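Local atomic coordinates of whirlin (Mus musculus, PDB entry 6FDD), a protein that serves as a scaffold of the USH2 complex in hearing and vision, needed to elongate and maintain hair-cell stereocilia, and is represented here by its HHD2 domain. Residues Met29-Tyr32 and Leu33-Arg37; Leu21-Gln24 and Glu25-Thr28; Gly39-Val43 and Glu44-Met48. One frame throughout, in Å; residues are numbered along the deposited sequence. Where two conformers were deposited one is given.

Contact 1 (Met29-Tyr32 and Leu33-Arg37); sequences MMYY and LAQYR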
loop_
_atom_site.group_PDB
_atom_site.type_symbol
_atom_site.label_atom_id
_atom_site.label_comp_id
_atom_site.label_asym_id
_atom_site.label_seq_id
_atom_site.Cartn_x
_atom_site.Cartn_y
_atom_site.Cartn_z
HETATM N N MSE A 29 1.639 -6.569 3.772
HETATM C CA MSE A 29 1.480 -5.594 2.699
HETATM C C MSE A 29 1.270 -6.280 1.351
HETATM O O MSE A 29 0.338 -5.926 0.638
HETATM C CB MSE A 29 2.679 -4.639 2.615
HETATM C CG MSE A 29 2.540 -3.652 1.468
HETATM SE SE MSE A 29 4.033 -2.449 1.455
HETATM C CE MSE A 29 3.094 -1.085 2.420
HETATM N N MSE A 30 2.122 -7.274 1.020
HETATM C CA MSE A 30 2.043 -7.983 -0.263
HETATM C C MSE A 30 0.733 -8.755 -0.394
HETATM O O MSE A 30 0.137 -8.750 -1.470
HETATM C CB MSE A 30 3.274 -8.874 -0.499
HETATM C CG MSE A 30 4.590 -8.086 -0.565
HETATM SE SE MSE A 30 4.520 -6.548 -1.793
HETATM C CE MSE A 30 4.679 -7.500 -3.484
ATOM N N TYR A 31 0.234 -9.313 0.728
ATOM C CA TYR A 31 -1.047 -10.019 0.761
ATOM C C TYR A 31 -2.190 -9.093 0.347
ATOM O O TYR A 31 -2.963 -9.444 -0.553
ATOM C CB TYR A 31 -1.303 -10.616 2.178
ATOM C CG TYR A 31 -2.717 -11.128 2.340
ATOM C CD1 TYR A 31 -3.173 -12.221 1.607
ATOM C CD2 TYR A 31 -3.626 -10.475 3.174
ATOM C CE1 TYR A 31 -4.483 -12.672 1.724
ATOM C CE2 TYR A 31 -4.949 -10.915 3.289
ATOM C CZ TYR A 31 -5.368 -12.015 2.570
ATOM O OH TYR A 31 -6.670 -12.409 2.672
ATOM N N TYR A 32 -2.312 -7.911 1.009
ATOM C CA TYR A 32 -3.396 -6.963 0.693
ATOM C C TYR A 32 -3.303 -6.428 -0.720
ATOM O O TYR A 32 -4.324 -6.312 -1.403
ATOM C CB TYR A 32 -3.482 -5.850 1.727
ATOM C CG TYR A 32 -4.140 -6.363 2.997
ATOM C CD1 TYR A 32 -5.482 -6.748 3.005
ATOM C CD2 TYR A 32 -3.409 -6.526 4.167
ATOM C CE1 TYR A 32 -6.082 -7.271 4.156
ATOM C CE2 TYR A 32 -4.010 -7.027 5.334
ATOM C CZ TYR A 32 -5.341 -7.411 5.313
ATOM O OH TYR A 32 -5.958 -7.912 6.441
ATOM N N LEU A 33 -2.088 -6.171 -1.167
ATOM C CA LEU A 33 -1.858 -5.701 -2.537
ATOM C C LEU A 33 -2.304 -6.757 -3.573
ATOM O O LEU A 33 -2.939 -6.406 -4.565
ATOM C CB LEU A 33 -0.371 -5.372 -2.685
ATOM C CG LEU A 33 0.040 -3.882 -2.500
ATOM C CD1 LEU A 33 -0.545 -3.242 -1.245
ATOM C CD2 LEU A 33 1.536 -3.753 -2.456
ATOM N N ALA A 34 -2.044 -8.064 -3.290
ATOM C CA ALA A 34 -2.441 -9.163 -4.177
ATOM C C ALA A 34 -3.948 -9.359 -4.172
ATOM O O ALA A 34 -4.516 -9.673 -5.218
ATOM C CB ALA A 34 -1.720 -10.452 -3.800
ATOM N N GLN A 35 -4.607 -9.153 -3.008
ATOM C CA GLN A 35 -6.071 -9.264 -2.897
ATOM C C GLN A 35 -6.721 -8.138 -3.712
ATOM O O GLN A 35 -7.749 -8.356 -4.350
ATOM C CB GLN A 35 -6.513 -9.180 -1.413
ATOM C CG GLN A 35 -6.146 -10.413 -0.573
ATOM C CD GLN A 35 -6.925 -11.668 -0.910
ATOM O OE1 GLN A 35 -8.137 -11.727 -0.773
ATOM N NE2 GLN A 35 -6.244 -12.723 -1.306
ATOM N N TYR A 36 -6.115 -6.942 -3.677
ATOM C CA TYR A 36 -6.588 -5.793 -4.446
ATOM C C TYR A 36 -6.379 -6.080 -5.957
ATOM O O TYR A 36 -7.326 -5.985 -6.721
ATOM C CB TYR A 36 -5.841 -4.522 -4.050
ATOM C CG TYR A 36 -5.991 -3.399 -5.058
ATOM C CD1 TYR A 36 -7.223 -2.782 -5.268
ATOM C CD2 TYR A 36 -4.911 -2.987 -5.839
ATOM C CE1 TYR A 36 -7.376 -1.787 -6.234
ATOM C CE2 TYR A 36 -5.049 -1.986 -6.799
ATOM C CZ TYR A 36 -6.282 -1.391 -6.992
ATOM O OH TYR A 36 -6.401 -0.400 -7.928
ATOM N N ARG A 37 -5.174 -6.498 -6.343
ATOM C CA ARG A 37 -4.850 -6.793 -7.757
ATOM C C ARG A 37 -5.733 -7.901 -8.329
ATOM O O ARG A 37 -6.150 -7.801 -9.482
ATOM C CB ARG A 37 -3.355 -7.142 -7.888
ATOM C CG ARG A 37 -2.574 -6.228 -8.817
ATOM C CD ARG A 37 -1.085 -6.362 -8.593
ATOM N NE ARG A 37 -0.382 -6.891 -9.763
ATOM C CZ ARG A 37 0.127 -6.138 -10.732
ATOM N NH1 ARG A 37 -0.007 -4.816 -10.695
ATOM N NH2 ARG A 37 0.760 -6.700 -11.753
HETATM O O HOH W 1 -3.467 -12.239 -1.623
#
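Tyr31 and Gln35 meet one helical turn apart on helix 23-37, an i to i+4 pairing in the all-helical HHD2 domain of whirlin. Tyr31 holds its ring on the side where Gln35 passes because chi1 (169°) places CG opposite the backbone N. The methylene carbon CG of Gln35 sits over one ring face, 3.9 Å from the centroid of the Tyr31 ring, a CH-pi contact displaced toward the rim. Beyond it the amide of Gln35 lies at only 23° to the ring plane, and its NE2 comes within 3.5 Å of CE1 of Tyr31.

A different relation holds on the buried side. Met29, a selenomethionine like Met30, lies beside Leu33 and points the same way, its CG 4.1 Å from CD2 of Leu33; SE of Met30 approaches that same methyl from a more exposed position. Leu13 of helix 11-20 packs on both Met29 and Leu33.

The usual backbone bonds hold this spacing, among them Gln35 N to Tyr31 O at 3.0 Å. That carbonyl oxygen is gripped twice, for a water donates to Tyr31 O at 3.0 Å and accepts from Gln35 NE2 at 2.8 Å.

Contact 2 (Leu21-Gln24 and Glu25-Thr28); sequences LTEQ and ERAT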
loop_
_atom_site.group_PDB
_atom_site.type_symbol
_atom_site.label_atom_id
_atom_site.label_comp_id
_atom_site.label_asym_id
_atom_site.label_seq_id
_atom_site.Cartn_x
_atom_site.Cartn_y
_atom_site.Cartn_z
ATOM N N LEU A 21 10.021 -2.408 6.774
ATOM C CA LEU A 21 9.169 -3.435 7.377
ATOM C C LEU A 21 9.896 -4.731 7.701
ATOM O O LEU A 21 10.847 -5.099 7.003
ATOM C CB LEU A 21 8.010 -3.769 6.409
ATOM C CG LEU A 21 7.115 -2.630 5.890
ATOM C CD1 LEU A 21 6.116 -3.162 4.873
ATOM C CD2 LEU A 21 6.382 -1.927 7.035
ATOM N N THR A 22 9.381 -5.481 8.702
ATOM C CA THR A 22 9.892 -6.823 9.036
ATOM C C THR A 22 9.400 -7.748 7.912
ATOM O O THR A 22 8.504 -7.345 7.154
ATOM C CB THR A 22 9.295 -7.310 10.373
ATOM O OG1 THR A 22 7.878 -7.488 10.223
ATOM C CG2 THR A 22 9.611 -6.372 11.554
ATOM N N GLU A 23 9.909 -8.995 7.840
ATOM C CA GLU A 23 9.450 -9.966 6.842
ATOM C C GLU A 23 7.929 -10.179 6.979
ATOM O O GLU A 23 7.230 -10.209 5.968
ATOM C CB GLU A 23 10.199 -11.308 6.976
ATOM C CG GLU A 23 9.822 -12.337 5.918
ATOM C CD GLU A 23 8.572 -13.174 6.150
ATOM O OE1 GLU A 23 8.200 -13.379 7.328
ATOM O OE2 GLU A 23 7.966 -13.625 5.151
ATOM N N GLN A 24 7.436 -10.314 8.227
ATOM C CA GLN A 24 6.007 -10.545 8.490
ATOM C C GLN A 24 5.133 -9.357 8.069
ATOM O O GLN A 24 4.077 -9.564 7.472
ATOM C CB GLN A 24 5.774 -10.963 9.953
ATOM C CG GLN A 24 6.338 -12.368 10.246
ATOM C CD GLN A 24 5.456 -13.480 9.713
ATOM O OE1 GLN A 24 4.441 -13.822 10.309
ATOM N NE2 GLN A 24 5.793 -14.062 8.570
ATOM N N GLU A 25 5.579 -8.126 8.339
ATOM C CA GLU A 25 4.842 -6.911 7.936
ATOM C C GLU A 25 4.845 -6.789 6.405
ATOM O O GLU A 25 3.833 -6.430 5.807
ATOM C CB GLU A 25 5.487 -5.659 8.541
ATOM C CG GLU A 25 5.297 -5.494 10.039
ATOM C CD GLU A 25 6.024 -4.271 10.563
ATOM O OE1 GLU A 25 7.186 -4.036 10.157
ATOM O OE2 GLU A 25 5.399 -3.508 11.334
ATOM N N ARG A 26 5.991 -7.096 5.765
ATOM C CA ARG A 26 6.113 -7.077 4.305
ATOM C C ARG A 26 5.143 -8.110 3.688
ATOM O O ARG A 26 4.444 -7.792 2.725
ATOM C CB ARG A 26 7.572 -7.341 3.891
ATOM C CG ARG A 26 7.808 -7.263 2.381
ATOM C CD ARG A 26 9.282 -7.209 1.995
ATOM N NE ARG A 26 10.125 -8.193 2.691
ATOM C CZ ARG A 26 10.299 -9.461 2.317
ATOM N NH1 ARG A 26 9.669 -9.940 1.252
ATOM N NH2 ARG A 26 11.078 -10.266 3.025
ATOM N N ALA A 27 5.044 -9.314 4.305
ATOM C CA ALA A 27 4.102 -10.354 3.862
ATOM C C ALA A 27 2.654 -9.818 3.942
ATOM O O ALA A 27 1.874 -10.056 3.021
ATOM C CB ALA A 27 4.255 -11.606 4.719
ATOM N N THR A 28 2.308 -9.069 5.022
ATOM C CA THR A 28 0.953 -8.480 5.149
ATOM C C THR A 28 0.686 -7.471 4.023
ATOM O O THR A 28 -0.366 -7.526 3.370
ATOM C CB THR A 28 0.767 -7.885 6.558
ATOM O OG1 THR A 28 0.932 -8.927 7.517
ATOM C CG2 THR A 28 -0.609 -7.236 6.745
HETATM O O HOH W 2 11.250 -7.358 5.139
#
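Thr22 and Glu25 exchange two hydrogen bonds at the start of helix 23-37, each side chain serving the other residue's backbone. OG1 of Thr22 lies between its own backbone N and carbonyl carbon (chi1 65°), a position that turns the hydroxyl toward the helix and lets it accept from Glu25 N at 3.0 Å. In return, Thr22 N donates to Glu25 OE1 at 3.0 Å, nearly straight at 169°, and OE1 receives it on its anti lone pair. The other carboxylate oxygen, OE2, forms a salt bridge with Lys59, so each oxygen has its own partner.

Backbone bonds then take over: Arg26 N reaches Thr22 O at 2.9 Å, the first of the regular helical series. A further polar link runs through a water, which donates to Leu21 O and accepts from Arg26 NE at 2.8 Å, meeting the guanidinium at its edge and in its plane. Between neighbours on the outer surface, Gln24 NE2 gives an almost linear bond to Glu23 OE1 at 2.8 Å.

Van der Waals contact comes from Leu21, whose CB rests 3.8 Å from CB of Glu25, while its CD1 lies against the backbone of Arg26. Leu21 has just left the preceding helix, and the reciprocal pair that follows it is a capping box, with Thr22 as N-cap of the new helix.

Contact 3 (Gly39-Val43 and Glu44-Met48); sequences GTISV and EAMVM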
loop_
_atom_site.group_PDB
_atom_site.type_symbol
_atom_site.label_atom_id
_atom_site.label_comp_id
_atom_site.label_asym_id
_atom_site.label_seq_id
_atom_site.Cartn_x
_atom_site.Cartn_y
_atom_site.Cartn_z
ATOM N N GLY A 39 -8.800 -8.452 -7.500
ATOM C CA GLY A 39 -10.180 -7.977 -7.528
ATOM C C GLY A 39 -11.052 -8.362 -6.344
ATOM O O GLY A 39 -12.261 -8.096 -6.373
ATOM N N THR A 40 -10.469 -9.001 -5.307
ATOM C CA THR A 40 -11.224 -9.477 -4.129
ATOM C C THR A 40 -11.662 -8.320 -3.254
ATOM O O THR A 40 -12.742 -8.380 -2.660
ATOM C CB THR A 40 -10.381 -10.478 -3.305
ATOM O OG1 THR A 40 -9.990 -11.532 -4.171
ATOM C CG2 THR A 40 -11.149 -11.066 -2.129
ATOM N N ILE A 41 -10.822 -7.285 -3.153
ATOM C CA ILE A 41 -11.103 -6.117 -2.300
ATOM C C ILE A 41 -10.978 -4.812 -3.098
ATOM O O ILE A 41 -10.197 -4.730 -4.043
ATOM C CB ILE A 41 -10.207 -6.106 -1.011
ATOM C CG1 ILE A 41 -8.721 -5.848 -1.330
ATOM C CG2 ILE A 41 -10.408 -7.419 -0.180
ATOM C CD1 ILE A 41 -7.755 -5.741 -0.092
ATOM N N SER A 42 -11.751 -3.803 -2.699
ATOM C CA SER A 42 -11.696 -2.471 -3.305
ATOM C C SER A 42 -10.390 -1.770 -2.938
ATOM O O SER A 42 -9.745 -2.131 -1.960
ATOM C CB SER A 42 -12.862 -1.622 -2.796
ATOM O OG SER A 42 -12.688 -1.342 -1.416
ATOM N N VAL A 43 -10.030 -0.704 -3.696
ATOM C CA VAL A 43 -8.856 0.110 -3.366
ATOM C C VAL A 43 -9.010 0.689 -1.919
ATOM O O VAL A 43 -8.029 0.772 -1.193
ATOM C CB VAL A 43 -8.582 1.223 -4.431
ATOM C CG1 VAL A 43 -9.713 2.254 -4.494
ATOM C CG2 VAL A 43 -7.233 1.889 -4.197
ATOM N N GLU A 44 -10.247 1.039 -1.515
ATOM C CA GLU A 44 -10.506 1.589 -0.177
ATOM C C GLU A 44 -10.272 0.555 0.908
ATOM O O GLU A 44 -9.632 0.868 1.910
ATOM C CB GLU A 44 -11.933 2.146 -0.063
ATOM C CG GLU A 44 -12.198 3.358 -0.943
ATOM C CD GLU A 44 -12.665 3.045 -2.352
ATOM O OE1 GLU A 44 -12.913 1.854 -2.659
ATOM O OE2 GLU A 44 -12.858 4.005 -3.126
ATOM N N ALA A 45 -10.766 -0.689 0.714
ATOM C CA ALA A 45 -10.547 -1.752 1.707
ATOM C C ALA A 45 -9.037 -2.006 1.845
ATOM O O ALA A 45 -8.532 -2.179 2.964
ATOM C CB ALA A 45 -11.289 -3.014 1.312
HETATM N N MSE A 46 -8.309 -1.958 0.712
HETATM C CA MSE A 46 -6.858 -2.151 0.724
HETATM C C MSE A 46 -6.163 -1.035 1.509
HETATM O O MSE A 46 -5.273 -1.307 2.334
HETATM C CB MSE A 46 -6.315 -2.235 -0.719
HETATM C CG MSE A 46 -4.858 -2.685 -0.775
HETATM SE SE MSE A 46 -3.968 -1.951 -2.341
HETATM C CE MSE A 46 -4.016 -0.010 -1.870
ATOM N N VAL A 47 -6.559 0.233 1.254
ATOM C CA VAL A 47 -5.987 1.383 1.942
ATOM C C VAL A 47 -6.205 1.258 3.462
ATOM O O VAL A 47 -5.265 1.476 4.234
ATOM C CB VAL A 47 -6.555 2.700 1.365
ATOM C CG1 VAL A 47 -6.340 3.870 2.321
ATOM C CG2 VAL A 47 -5.921 2.994 -0.007
HETATM N N MSE A 48 -7.438 0.934 3.878
HETATM C CA MSE A 48 -7.747 0.791 5.313
HETATM C C MSE A 48 -6.878 -0.277 5.989
HETATM O O MSE A 48 -6.374 -0.055 7.092
HETATM C CB MSE A 48 -9.235 0.541 5.511
HETATM C CG MSE A 48 -10.068 1.746 5.082
HETATM SE SE MSE A 48 -11.910 1.575 5.583
HETATM C CE MSE A 48 -12.400 0.070 4.546
#
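Ser42 OG accepts from Ala45 N at 2.9 Å, close to straight at 165°, and thereby takes up a backbone N-H of the first helical turn. With chi1 at 68° the hydroxyl is folded back over its own backbone, where Ala45 N can reach it. It also donates weakly to OE1 of Glu44, 3.4 Å from OG of Ser42. With alanine in place of this serine, the N-H of Ala45 would probably lose its capping acceptor, and the weak tie to Glu44 OE1 would go with it.

Ser42 is thus the N-cap of helix 43-53, and its carbonyl carries on the winding by accepting from Met46 N at 3.0 Å. Just before the cap, Ile41 packs on the first turn: its CB meets CB of Ala45 at 4.0 Å, and its CD1 reaches CB of Met46, a selenomethionine, at 3.8 Å.

Further out, the carboxylate of Glu44 bends back beside CG1 of Val43 and makes a salt bridge through OE2 with Arg77 of helix 75-81, which also touches Ser42 and Val43. Upstream, Gly39, with a positive phi of 83°, ends helix 23-37 in a Schellman motif.

How the contacts relate
Read along the chain, the three contacts follow one helix from its start to the beginning of the next. Contact 2 opens helix 23-37, contact 1 occupies its later turns, and contact 3 covers the connection into helix 43-53. Contacts 1 and 2 have centres 12 Å apart and touch where Met29 SE lies 4.1 Å from Leu21 CD1. Contacts 1 and 3 are nearer, with centres 9 Å apart: Tyr36 CE1 packs on Val43 CB at 3.7 Å, and Gln35 O probably accepts a hydrogen bond from Thr40 N at 3.0 Å. Contacts 2 and 3 do not meet, their nearest atoms being about 8 Å apart.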